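Local coordinates for L0028 (Mitochondria associated protein) (Escherichia coli, PDB 3GCG) that is a type III secreted bacterial effector of the WxxxE family that probably acts as a guanine-nucleotide exchange factor for Rho-family GTPases such as Cdc42, at residues Q29-A32 and K33-R36; N37-T40 and Q41-F44; Q46-T49 and T50-R54; Q112-D115 and E116-K120; I125-F128 and N129-K133. All coordinates share one frame; numbering follows the deposited sequence.

Contact 1. Residues Q29-A32 and K33-R36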
loop_
_atom_site.group_PDB
_atom_site.type_symbol
_atom_site.label_atom_id
_atom_site.label_comp_id
_atom_site.label_asym_id
_atom_site.label_seq_id
_atom_site.Cartn_x
_atom_site.Cartn_y
_atom_site.Cartn_z
ATOM N N GLN B 29 8.510 -5.139 19.408
ATOM C CA GLN B 29 7.450 -5.451 20.359
ATOM C C GLN B 29 6.136 -5.636 19.622
ATOM O O GLN B 29 5.389 -6.574 19.903
ATOM C CB GLN B 29 7.278 -4.331 21.389
ATOM C CG GLN B 29 8.346 -4.279 22.457
ATOM C CD GLN B 29 7.959 -3.359 23.596
ATOM O OE1 GLN B 29 6.915 -3.551 24.235
ATOM N NE2 GLN B 29 8.791 -2.351 23.860
ATOM N N ALA B 30 5.855 -4.731 18.688
ATOM C CA ALA B 30 4.619 -4.794 17.911
ATOM C C ALA B 30 4.564 -6.100 17.127
ATOM O O ALA B 30 3.515 -6.736 17.023
ATOM C CB ALA B 30 4.530 -3.595 16.959
ATOM N N VAL B 31 5.702 -6.503 16.580
ATOM C CA VAL B 31 5.771 -7.747 15.819
ATOM C C VAL B 31 5.415 -8.944 16.712
ATOM O O VAL B 31 4.665 -9.836 16.311
ATOM C CB VAL B 31 7.193 -7.968 15.245
ATOM C CG1 VAL B 31 7.281 -9.334 14.581
ATOM C CG2 VAL B 31 7.537 -6.858 14.254
ATOM N N ALA B 32 5.959 -8.941 17.925
ATOM C CA ALA B 32 5.732 -10.014 18.890
ATOM C C ALA B 32 4.270 -10.271 19.256
ATOM O O ALA B 32 3.932 -11.381 19.664
ATOM C CB ALA B 32 6.537 -9.744 20.155
ATOM N N LYS B 33 3.403 -9.269 19.123
ATOM C CA LYS B 33 1.990 -9.456 19.474
ATOM C C LYS B 33 1.285 -10.375 18.490
ATOM O O LYS B 33 0.216 -10.911 18.787
ATOM C CB LYS B 33 1.230 -8.128 19.471
ATOM C CG LYS B 33 1.966 -6.933 20.028
ATOM C CD LYS B 33 1.216 -5.655 19.663
ATOM C CE LYS B 33 2.027 -4.418 19.994
ATOM N NZ LYS B 33 1.340 -3.178 19.529
ATOM N N GLN B 34 1.873 -10.535 17.310
ATOM C CA GLN B 34 1.282 -11.369 16.269
ATOM C C GLN B 34 1.178 -12.848 16.644
ATOM O O GLN B 34 0.154 -13.483 16.398
ATOM C CB GLN B 34 2.075 -11.210 14.968
ATOM C CG GLN B 34 1.887 -9.850 14.291
ATOM C CD GLN B 34 2.853 -9.619 13.131
ATOM O OE1 GLN B 34 3.224 -10.557 12.417
ATOM N NE2 GLN B 34 3.250 -8.364 12.931
ATOM N N THR B 35 2.238 -13.392 17.237
ATOM C CA THR B 35 2.252 -14.797 17.631
ATOM C C THR B 35 2.047 -14.919 19.142
ATOM O O THR B 35 1.096 -14.354 19.685
ATOM C CB THR B 35 3.588 -15.465 17.223
ATOM O OG1 THR B 35 4.686 -14.720 17.761
ATOM C CG2 THR B 35 3.719 -15.509 15.710
ATOM N N ARG B 36 2.918 -15.668 19.811
ATOM C CA ARG B 36 2.836 -15.828 21.260
ATOM C C ARG B 36 4.252 -16.024 21.795
ATOM O O ARG B 36 4.588 -15.575 22.898
ATOM C CB ARG B 36 1.944 -17.015 21.638
ATOM C CG ARG B 36 2.644 -18.352 21.678
ATOM C CD ARG B 36 2.318 -19.081 22.982
ATOM N NE ARG B 36 2.722 -18.300 24.152
ATOM C CZ ARG B 36 2.616 -18.718 25.410
ATOM N NH1 ARG B 36 2.116 -19.919 25.676
ATOM N NH2 ARG B 36 3.015 -17.932 26.404
HETATM O O HOH W 1 1.587 -6.136 14.636
HETATM O O HOH W 2 5.359 -12.506 16.391
#

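Contact 2. Residues N37-T40 and Q41-F44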
loop_
_atom_site.group_PDB
_atom_site.type_symbol
_atom_site.label_atom_id
_atom_site.label_comp_id
_atom_site.label_asym_id
_atom_site.label_seq_id
_atom_site.Cartn_x
_atom_site.Cartn_y
_atom_site.Cartn_z
ATOM N N ASN B 37 5.083 -16.687 20.999
ATOM C CA ASN B 37 6.470 -16.903 21.373
ATOM C C ASN B 37 7.247 -15.624 21.075
ATOM O O ASN B 37 8.453 -15.543 21.304
ATOM C CB ASN B 37 7.055 -18.081 20.590
ATOM C CG ASN B 37 6.611 -18.097 19.145
ATOM O OD1 ASN B 37 5.417 -18.143 18.854
ATOM N ND2 ASN B 37 7.572 -18.064 18.231
ATOM N N GLY B 38 6.534 -14.621 20.568
ATOM C CA GLY B 38 7.156 -13.350 20.248
ATOM C C GLY B 38 8.152 -13.475 19.119
ATOM O O GLY B 38 9.132 -12.733 19.060
ATOM N N ASP B 39 7.905 -14.424 18.224
ATOM C CA ASP B 39 8.783 -14.651 17.082
ATOM C C ASP B 39 8.888 -13.390 16.236
ATOM O O ASP B 39 7.927 -12.633 16.115
ATOM C CB ASP B 39 8.235 -15.797 16.222
ATOM C CG ASP B 39 9.008 -15.979 14.930
ATOM O OD1 ASP B 39 8.416 -15.781 13.845
ATOM O OD2 ASP B 39 10.210 -16.319 15.003
ATOM N N THR B 40 10.058 -13.162 15.655
ATOM C CA THR B 40 10.266 -11.994 14.809
ATOM C C THR B 40 11.045 -12.410 13.566
ATOM O O THR B 40 11.349 -11.582 12.707
ATOM C CB THR B 40 11.061 -10.886 15.551
ATOM O OG1 THR B 40 12.334 -11.401 15.969
ATOM C CG2 THR B 40 10.294 -10.396 16.766
ATOM N N GLN B 41 11.355 -13.704 13.487
ATOM C CA GLN B 41 12.116 -14.268 12.373
ATOM C C GLN B 41 11.373 -14.144 11.049
ATOM O O GLN B 41 11.919 -13.675 10.054
ATOM C CB GLN B 41 12.398 -15.750 12.620
ATOM C CG GLN B 41 12.861 -16.108 14.020
ATOM C CD GLN B 41 12.857 -17.619 14.250
ATOM O OE1 GLN B 41 11.837 -18.288 14.042
ATOM N NE2 GLN B 41 13.995 -18.160 14.677
ATOM N N GLN B 42 10.128 -14.595 11.034
ATOM C CA GLN B 42 9.334 -14.533 9.820
ATOM C C GLN B 42 9.178 -13.082 9.387
ATOM O O GLN B 42 9.397 -12.750 8.220
ATOM C CB GLN B 42 7.980 -15.191 10.058
ATOM C CG GLN B 42 8.111 -16.641 10.486
ATOM C CD GLN B 42 9.063 -17.414 9.593
ATOM O OE1 GLN B 42 8.806 -17.584 8.402
ATOM N NE2 GLN B 42 10.175 -17.876 10.163
ATOM N N TRP B 43 8.825 -12.217 10.334
ATOM C CA TRP B 43 8.681 -10.802 10.033
ATOM C C TRP B 43 9.971 -10.267 9.407
ATOM O O TRP B 43 9.934 -9.549 8.404
ATOM C CB TRP B 43 8.378 -9.993 11.299
ATOM C CG TRP B 43 8.457 -8.521 11.040
ATOM C CD1 TRP B 43 7.502 -7.739 10.446
ATOM C CD2 TRP B 43 9.597 -7.676 11.237
ATOM N NE1 TRP B 43 7.978 -6.466 10.262
ATOM C CE2 TRP B 43 9.259 -6.395 10.745
ATOM C CE3 TRP B 43 10.868 -7.871 11.797
ATOM C CZ2 TRP B 43 10.152 -5.320 10.776
ATOM C CZ3 TRP B 43 11.754 -6.803 11.828
ATOM C CH2 TRP B 43 11.386 -5.540 11.327
ATOM N N PHE B 44 11.108 -10.615 10.006
ATOM C CA PHE B 44 12.408 -10.151 9.509
ATOM C C PHE B 44 12.632 -10.559 8.054
ATOM O O PHE B 44 13.034 -9.740 7.226
ATOM C CB PHE B 44 13.547 -10.711 10.372
ATOM C CG PHE B 44 14.904 -10.161 10.021
ATOM C CD1 PHE B 44 15.311 -8.915 10.496
ATOM C CD2 PHE B 44 15.772 -10.880 9.193
ATOM C CE1 PHE B 44 16.569 -8.386 10.148
ATOM C CE2 PHE B 44 17.032 -10.364 8.837
ATOM C CZ PHE B 44 17.432 -9.115 9.314
HETATM O O HOH W 3 8.016 -13.032 12.801
#

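Contact 3. Residues Q46-T49 and T50-R54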
loop_
_atom_site.group_PDB
_atom_site.type_symbol
_atom_site.label_atom_id
_atom_site.label_comp_id
_atom_site.label_asym_id
_atom_site.label_seq_id
_atom_site.Cartn_x
_atom_site.Cartn_y
_atom_site.Cartn_z
ATOM N N GLN B 46 10.388 -11.461 5.714
ATOM C CA GLN B 46 9.447 -10.783 4.833
ATOM C C GLN B 46 9.784 -9.313 4.601
ATOM O O GLN B 46 9.771 -8.839 3.468
ATOM C CB GLN B 46 8.036 -10.893 5.400
ATOM C CG GLN B 46 7.633 -12.311 5.727
ATOM C CD GLN B 46 6.137 -12.463 5.886
ATOM O OE1 GLN B 46 5.427 -11.495 6.178
ATOM N NE2 GLN B 46 5.646 -13.684 5.705
ATOM N N GLU B 47 10.079 -8.596 5.679
ATOM C CA GLU B 47 10.412 -7.184 5.577
ATOM C C GLU B 47 11.685 -6.980 4.763
ATOM O O GLU B 47 11.745 -6.094 3.914
ATOM C CB GLU B 47 10.577 -6.568 6.969
ATOM C CG GLU B 47 11.023 -5.120 6.936
ATOM C CD GLU B 47 9.979 -4.207 6.316
ATOM O OE1 GLU B 47 10.358 -3.101 5.886
ATOM O OE2 GLU B 47 8.784 -4.589 6.273
ATOM N N GLN B 48 12.698 -7.801 5.018
ATOM C CA GLN B 48 13.957 -7.690 4.283
ATOM C C GLN B 48 13.768 -7.772 2.764
ATOM O O GLN B 48 14.254 -6.903 2.029
ATOM C CB GLN B 48 14.936 -8.781 4.728
ATOM C CG GLN B 48 16.346 -8.595 4.183
ATOM C CD GLN B 48 17.368 -9.481 4.893
ATOM O OE1 GLN B 48 17.209 -10.708 4.956
ATOM N NE2 GLN B 48 18.421 -8.861 5.428
ATOM N N THR B 49 13.077 -8.809 2.286
ATOM C CA THR B 49 12.877 -8.937 0.849
ATOM C C THR B 49 11.926 -7.854 0.343
ATOM O O THR B 49 12.020 -7.425 -0.798
ATOM C CB THR B 49 12.349 -10.352 0.441
ATOM O OG1 THR B 49 10.986 -10.268 0.006
ATOM C CG2 THR B 49 12.456 -11.318 1.585
ATOM N N THR B 50 11.031 -7.394 1.207
ATOM C CA THR B 50 10.084 -6.352 0.832
ATOM C C THR B 50 10.746 -4.973 0.735
ATOM O O THR B 50 10.568 -4.271 -0.262
ATOM C CB THR B 50 8.908 -6.274 1.828
ATOM O OG1 THR B 50 8.095 -7.444 1.690
ATOM C CG2 THR B 50 8.057 -5.037 1.564
ATOM N N TYR B 51 11.496 -4.593 1.769
ATOM C CA TYR B 51 12.183 -3.297 1.802
ATOM C C TYR B 51 13.203 -3.173 0.671
ATOM O O TYR B 51 13.320 -2.129 0.028
ATOM C CB TYR B 51 12.905 -3.091 3.136
ATOM C CG TYR B 51 13.480 -1.696 3.271
ATOM C CD1 TYR B 51 12.736 -0.662 3.838
ATOM C CD2 TYR B 51 14.739 -1.390 2.748
ATOM C CE1 TYR B 51 13.220 0.637 3.878
ATOM C CE2 TYR B 51 15.234 -0.088 2.774
ATOM C CZ TYR B 51 14.470 0.917 3.338
ATOM O OH TYR B 51 14.954 2.207 3.340
ATOM N N ILE B 52 13.944 -4.248 0.439
ATOM C CA ILE B 52 14.943 -4.277 -0.613
ATOM C C ILE B 52 14.284 -4.217 -1.990
ATOM O O ILE B 52 14.773 -3.518 -2.881
ATOM C CB ILE B 52 15.797 -5.545 -0.516
ATOM C CG1 ILE B 52 16.610 -5.523 0.780
ATOM C CG2 ILE B 52 16.726 -5.647 -1.727
ATOM C CD1 ILE B 52 17.336 -6.845 1.056
ATOM N N SER B 53 13.179 -4.951 -2.154
ATOM C CA SER B 53 12.442 -4.974 -3.422
ATOM C C SER B 53 11.857 -3.612 -3.727
ATOM O O SER B 53 11.825 -3.182 -4.877
ATOM C CB SER B 53 11.297 -5.990 -3.379
ATOM O OG SER B 53 11.791 -7.310 -3.305
ATOM N N ARG B 54 11.374 -2.934 -2.698
ATOM C CA ARG B 54 10.800 -1.623 -2.912
ATOM C C ARG B 54 11.930 -0.652 -3.262
ATOM O O ARG B 54 11.763 0.213 -4.118
ATOM C CB ARG B 54 9.999 -1.202 -1.673
ATOM C CG ARG B 54 10.590 -0.141 -0.798
ATOM C CD ARG B 54 10.040 1.226 -1.133
ATOM N NE ARG B 54 10.393 2.184 -0.090
ATOM C CZ ARG B 54 9.739 2.316 1.060
ATOM N NH1 ARG B 54 8.678 1.560 1.316
ATOM N NH2 ARG B 54 10.169 3.180 1.972
#

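Contact 4. Residues Q112-D115 and E116-K120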
loop_
_atom_site.group_PDB
_atom_site.type_symbol
_atom_site.label_atom_id
_atom_site.label_comp_id
_atom_site.label_asym_id
_atom_site.label_seq_id
_atom_site.Cartn_x
_atom_site.Cartn_y
_atom_site.Cartn_z
ATOM N N GLN B 112 5.842 12.380 17.715
ATOM C CA GLN B 112 6.165 13.478 18.620
ATOM C C GLN B 112 7.306 14.236 17.935
ATOM O O GLN B 112 7.361 15.469 17.968
ATOM C CB GLN B 112 6.598 12.916 19.983
ATOM C CG GLN B 112 7.128 13.932 21.003
ATOM C CD GLN B 112 6.231 15.154 21.187
ATOM O OE1 GLN B 112 5.021 15.093 20.990
ATOM N NE2 GLN B 112 6.833 16.267 21.583
ATOM N N LYS B 113 8.198 13.489 17.287
ATOM C CA LYS B 113 9.322 14.085 16.565
ATOM C C LYS B 113 8.816 14.794 15.304
ATOM O O LYS B 113 9.369 15.813 14.887
ATOM C CB LYS B 113 10.342 13.006 16.176
ATOM C CG LYS B 113 11.076 12.372 17.351
ATOM C CD LYS B 113 12.032 13.344 18.022
ATOM C CE LYS B 113 12.733 12.691 19.198
ATOM N NZ LYS B 113 13.696 13.613 19.851
ATOM N N VAL B 114 7.774 14.248 14.690
ATOM C CA VAL B 114 7.194 14.865 13.494
ATOM C C VAL B 114 6.663 16.250 13.876
ATOM O O VAL B 114 6.908 17.242 13.182
ATOM C CB VAL B 114 6.024 14.021 12.928
ATOM C CG1 VAL B 114 5.283 14.800 11.865
ATOM C CG2 VAL B 114 6.555 12.722 12.354
ATOM N N ASP B 115 5.928 16.306 14.981
ATOM C CA ASP B 115 5.390 17.570 15.456
ATOM C C ASP B 115 6.534 18.544 15.697
ATOM O O ASP B 115 6.610 19.598 15.064
ATOM C CB ASP B 115 4.607 17.362 16.748
ATOM C CG ASP B 115 3.418 16.452 16.557
ATOM O OD1 ASP B 115 2.779 16.555 15.494
ATOM O OD2 ASP B 115 3.111 15.648 17.467
ATOM N N GLU B 116 7.427 18.184 16.611
ATOM C CA GLU B 116 8.571 19.027 16.922
ATOM C C GLU B 116 9.202 19.577 15.647
ATOM O O GLU B 116 9.591 20.739 15.588
ATOM C CB GLU B 116 9.615 18.224 17.698
ATOM C CG GLU B 116 9.216 17.879 19.122
ATOM C CD GLU B 116 10.179 16.898 19.763
ATOM O OE1 GLU B 116 11.335 16.810 19.292
ATOM O OE2 GLU B 116 9.785 16.221 20.741
ATOM N N GLN B 117 9.282 18.729 14.629
ATOM C CA GLN B 117 9.874 19.081 13.342
ATOM C C GLN B 117 9.038 20.024 12.480
ATOM O O GLN B 117 9.590 20.809 11.707
ATOM C CB GLN B 117 10.164 17.800 12.559
ATOM C CG GLN B 117 10.443 17.995 11.077
ATOM C CD GLN B 117 11.922 17.989 10.739
ATOM O OE1 GLN B 117 12.303 17.698 9.597
ATOM N NE2 GLN B 117 12.767 18.314 11.719
ATOM N N CYS B 118 7.717 19.935 12.588
ATOM C CA CYS B 118 6.835 20.798 11.804
ATOM C C CYS B 118 6.874 22.204 12.376
ATOM O O CYS B 118 6.524 23.179 11.704
ATOM C CB CYS B 118 5.400 20.271 11.830
ATOM S SG CYS B 118 5.128 18.843 10.775
ATOM N N GLY B 119 7.300 22.288 13.630
ATOM C CA GLY B 119 7.401 23.561 14.309
ATOM C C GLY B 119 6.245 24.520 14.103
ATOM O O GLY B 119 5.112 24.256 14.514
ATOM N N LYS B 120 6.545 25.640 13.457
ATOM C CA LYS B 120 5.566 26.686 13.201
ATOM C C LYS B 120 4.404 26.246 12.313
ATOM O O LYS B 120 3.300 26.785 12.416
ATOM C CB LYS B 120 6.270 27.889 12.561
ATOM C CG LYS B 120 7.584 28.263 13.234
ATOM C CD LYS B 120 8.395 29.239 12.390
ATOM C CE LYS B 120 8.062 30.693 12.695
ATOM N NZ LYS B 120 9.240 31.415 13.267
#

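Contact 5. Residues I125-F128 and N129-K133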
loop_
_atom_site.group_PDB
_atom_site.type_symbol
_atom_site.label_atom_id
_atom_site.label_comp_id
_atom_site.label_asym_id
_atom_site.label_seq_id
_atom_site.Cartn_x
_atom_site.Cartn_y
_atom_site.Cartn_z
ATOM N N ILE B 125 -1.795 19.356 5.510
ATOM C CA ILE B 125 -1.032 18.851 4.377
ATOM C C ILE B 125 0.485 18.917 4.580
ATOM O O ILE B 125 1.183 17.916 4.412
ATOM C CB ILE B 125 -1.395 19.620 3.090
ATOM C CG1 ILE B 125 -2.895 19.504 2.827
ATOM C CG2 ILE B 125 -0.616 19.060 1.903
ATOM C CD1 ILE B 125 -3.406 18.075 2.752
ATOM N N THR B 126 0.995 20.090 4.932
ATOM C CA THR B 126 2.426 20.254 5.142
ATOM C C THR B 126 2.922 19.300 6.227
ATOM O O THR B 126 3.985 18.693 6.087
ATOM C CB THR B 126 2.773 21.710 5.534
ATOM O OG1 THR B 126 2.400 22.590 4.465
ATOM C CG2 THR B 126 4.270 21.853 5.794
ATOM N N ARG B 127 2.150 19.171 7.301
ATOM C CA ARG B 127 2.510 18.271 8.387
ATOM C C ARG B 127 2.590 16.840 7.856
ATOM O O ARG B 127 3.531 16.108 8.151
ATOM C CB ARG B 127 1.472 18.341 9.511
ATOM C CG ARG B 127 1.050 16.962 10.023
ATOM C CD ARG B 127 1.484 16.692 11.455
ATOM N NE ARG B 127 1.659 15.259 11.697
ATOM C CZ ARG B 127 1.752 14.710 12.904
ATOM N NH1 ARG B 127 1.675 15.474 13.977
ATOM N NH2 ARG B 127 1.947 13.408 13.041
ATOM N N PHE B 128 1.594 16.451 7.068
ATOM C CA PHE B 128 1.542 15.111 6.498
ATOM C C PHE B 128 2.743 14.835 5.594
ATOM O O PHE B 128 3.372 13.790 5.697
ATOM C CB PHE B 128 0.243 14.921 5.704
ATOM C CG PHE B 128 0.005 13.505 5.255
ATOM C CD1 PHE B 128 -0.754 12.629 6.036
ATOM C CD2 PHE B 128 0.522 13.048 4.044
ATOM C CE1 PHE B 128 -0.999 11.313 5.611
ATOM C CE2 PHE B 128 0.284 11.729 3.607
ATOM C CZ PHE B 128 -0.478 10.864 4.389
ATOM N N ASN B 129 3.057 15.766 4.703
ATOM C CA ASN B 129 4.197 15.565 3.815
ATOM C C ASN B 129 5.486 15.451 4.623
ATOM O O ASN B 129 6.350 14.634 4.322
ATOM C CB ASN B 129 4.286 16.700 2.796
ATOM C CG ASN B 129 3.134 16.673 1.813
ATOM O OD1 ASN B 129 2.405 15.677 1.725
ATOM N ND2 ASN B 129 2.965 17.757 1.063
ATOM N N THR B 130 5.600 16.266 5.661
ATOM C CA THR B 130 6.763 16.232 6.534
ATOM C C THR B 130 6.813 14.847 7.165
ATOM O O THR B 130 7.883 14.245 7.273
ATOM C CB THR B 130 6.657 17.333 7.630
ATOM O OG1 THR B 130 6.892 18.616 7.029
ATOM C CG2 THR B 130 7.670 17.104 8.753
ATOM N N GLN B 131 5.652 14.327 7.561
ATOM C CA GLN B 131 5.605 13.001 8.163
ATOM C C GLN B 131 6.113 11.931 7.203
ATOM O O GLN B 131 6.917 11.074 7.585
ATOM C CB GLN B 131 4.181 12.630 8.589
ATOM C CG GLN B 131 4.071 11.187 9.088
ATOM C CD GLN B 131 2.641 10.718 9.283
ATOM O OE1 GLN B 131 1.885 10.578 8.322
ATOM N NE2 GLN B 131 2.262 10.468 10.535
ATOM N N THR B 132 5.638 11.977 5.960
ATOM C CA THR B 132 6.041 10.985 4.970
ATOM C C THR B 132 7.528 11.089 4.668
ATOM O O THR B 132 8.197 10.077 4.485
ATOM C CB THR B 132 5.258 11.131 3.660
ATOM O OG1 THR B 132 5.766 12.244 2.924
ATOM C CG2 THR B 132 3.804 11.366 3.942
ATOM N N LYS B 133 8.049 12.310 4.614
ATOM C CA LYS B 133 9.469 12.486 4.343
ATOM C C LYS B 133 10.305 11.909 5.477
ATOM O O LYS B 133 11.316 11.258 5.241
ATOM C CB LYS B 133 9.806 13.964 4.156
ATOM C CG LYS B 133 9.384 14.520 2.801
ATOM C CD LYS B 133 10.108 15.823 2.508
ATOM C CE LYS B 133 9.878 16.278 1.072
ATOM N NZ LYS B 133 10.862 17.332 0.662
#

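Contact 1. Residues Q29-A32 and K33-R36
Lys33 lays its side chain over Ala30, forming a closely packed part of the contact between residues 29-32 and 33-36. CG lies anti to the carbonyl carbon (chi1 -39°) and the chain runs straight on from there, which carries CE alongside the preceding turn to 3.3 Å from Ala30 CA. The methyl CB of Ala30 lies 4.0 Å from the same Lys33 CE. Beneath this overlap the backbone is held by i to i+3 bonds: Lys33 N donates to Ala30 O, and Gln34 N reaches Val31 O at 3.0 Å. Gln34 also leans its aliphatic part on that oxygen, with CB 3.2 Å from Val31 O.

The water-bridged part is looser. One water joins Ala30 O to Gln34 NE2, an amide nitrogen that also donates to the backbone of the other protein chain in the assembly. A second water donates to Val31 O, at 2.8 Å, and accepts from Thr35 OG1. Thr35 OG1 further receives a weak bond from Asp39 N. Such i to i+3 bonding, with water taking up carbonyls, is typical of a last helical turn, here that of helix 20-32, running out into a loop.

Contact 2. Residues N37-T40 and Q41-F44
The indole of Trp43 meets Thr40 at its rim: Thr40 O lies in the ring plane, 3.9 Å from Trp43 CE3, and residues 37-40 put nothing over either face. Leu27, Leu28 and Val31 of helix 20-32 pack against this side chain, while NE1 bonds to Ser99 OG. The carboxylate of Asp39 lies only 20° from the plane of the Gln42 amide. Its OD1 accepts a weak but straight bond from Gln42 N at 3.5 Å; the bond from Gln41 N to OD2 is less certain, because OD2 is crowded in the model. Trp43 is the first residue of the WxxxE motif, which begins in this opening turn of helix 41-67. Here the carboxylate, its CG anti to the backbone N (chi1 173°), faces the first helical amides, while Thr40 occupies the N-cap position without a side-chain capping bond. With an alanine in place of Asp39, Gln42 N would probably lose this acceptor and the bound water one of its mates. That water gives a hydrogen to Asp39 OD1 at 3.0 Å and takes one from Trp43 N at 2.7 Å. Beyond it, Phe44 N closes the first full turn onto Thr40 O at 2.9 Å.

Contact 3. Residues Q46-T49 and T50-R54
Two donors of Thr50 grip Gln46 O from opposite faces of its carbonyl plane: the backbone N at 3.0 Å and the hydroxyl OG1 at 2.8 Å. This is the familiar return of a helical threonine to the carbonyl one turn back, made within helix 41-67, where Glu47 closes the WxxxE motif. OG1 can do it because it sits anti to the carbonyl carbon (chi1 -69°), folded down beside the backbone N. A valine at Thr50 would probably leave Gln46 O without its hydroxyl donor. Ser53 repeats the pattern farther along, its OG and N both donating to Thr49 O, and OG also taking a hydrogen from Asp92 N.

Glu47 bends at chi2, so that its carboxylate turns toward Tyr51, one turn on, and OE1 lies near the ring plane at its edge, 4.0 Å from Tyr51 CD1. Its polar end is satisfied elsewhere, OE1 by Ser98 OG and OE2 by Ser99 OG at the start of helix 99-105. The Tyr51 ring stacks with Phe143 of helix 124-146. Tyr51 N donates almost straight to Glu47 O, 174° at the hydrogen. Gln48 and Ile52 point the same way, with Gln48 CG 3.7 Å from Ile52 CD1.

Contact 4. Residues Q112-D115 and E116-K120
Gln112 reaches one turn along helix 108-118 to Glu116, where its NE2 donates to OE2 at 3.1 Å. The acceptor uses its anti lone pair, away from the other oxygen, and lies 24° out of the plane of the donor amide. A bend at chi2 (49°) brings the glutamine amide over, while the glutamate chain runs out straight to meet it. Glu116 N also bonds to Gln112 O at 3.0 Å, joining the pair through main chain and side chain. The other carboxylate oxygen, Glu116 OE1, has Lys113 NZ 4.0 Å away, beyond salt-bridge range; that ammonium donates instead to Val17 O, though its charge probably still favours the carboxylate.

Gln117 N bonds to Lys113 O and Cys118 N to Val114 O, while Gly119 N takes Asp115 O at 3.1 Å. Cys118 N adds a weak bond to that last oxygen. Gly119 leaves helical geometry with a positive phi of 43°, ending the helix. Asp115 pairs with Arg127 in a salt bridge modelled too short to be trusted in detail. Val114 CG1 and Cys118 SG, 4.2 Å apart, touch as apolar groups; with Gln117 they turn this side of helix 108-118 toward helix 124-146, meeting Arg127, Thr130 and Met134.

Contact 5. Residues I125-F128 and N129-K133
Phe128 and Thr132 cross at about a right angle, one turn apart on helix 124-146. Starting from its CB, which adjoins the next peptide of its own chain, the phenylalanine leaves the helix with CG anti to the backbone N (chi1 -171°). Beyond CG the two sides of the ring have different company. On one side CD2 and then CE2 meet a methyl group, CE2 coming to 3.6 Å from Thr132 CG2. On the other, CD1 and CE1 both lie 4.0 Å from Gln131 OE1, with ring and amide planes 61° apart. Farther out the phenylalanine packs on an apolar side chain of the other protein.

The hydroxyl of Thr132 turns from the ring to the backbone, donating to Asn129 O at 2.8 Å, and this fixes its methyl against the phenylalanine. Thr130 likewise sends OG1 back to Thr126 O, 3.1 Å away, which its own N also binds from the opposite face of the carbonyl. Gln131 NE2 sits at the edge of the Arg127 guanidinium, near its plane, but both are donors: NE2 bonds to Asn111 OD1, and Arg127 turns to Asp115. The chemistry thus divides round the helix: the Phe128 side, with the Thr132 methyl, packs on the other protein, while charged and amide groups spend their hydrogens on helix 108-118, and the hydroxyls of Thr130 and Thr132 bond to carbonyls of their own helix.

The five contacts follow one another along an all-helical chain. Contacts 1 and 2 sit about 8 Å apart between centres and touch, Val31 CG1 packing 3.5 Å from Trp43 CB, as the chain turns from helix 20-32 into helix 41-67. Contact 3 continues down that second helix, its centre about 15 Å from that of contact 2, nearer the centre of the chain. Contacts 4 and 5 form a separate pair on the consecutive helices 108-118 and 124-146, about 10 Å between centres and joined by direct packing, with centres 29 to 32 Å from those of contacts 1 and 2. Contacts 1, 2, 3 and 5 all reach the other protein, probably a GTPase, whereas no other chain touches contact 4.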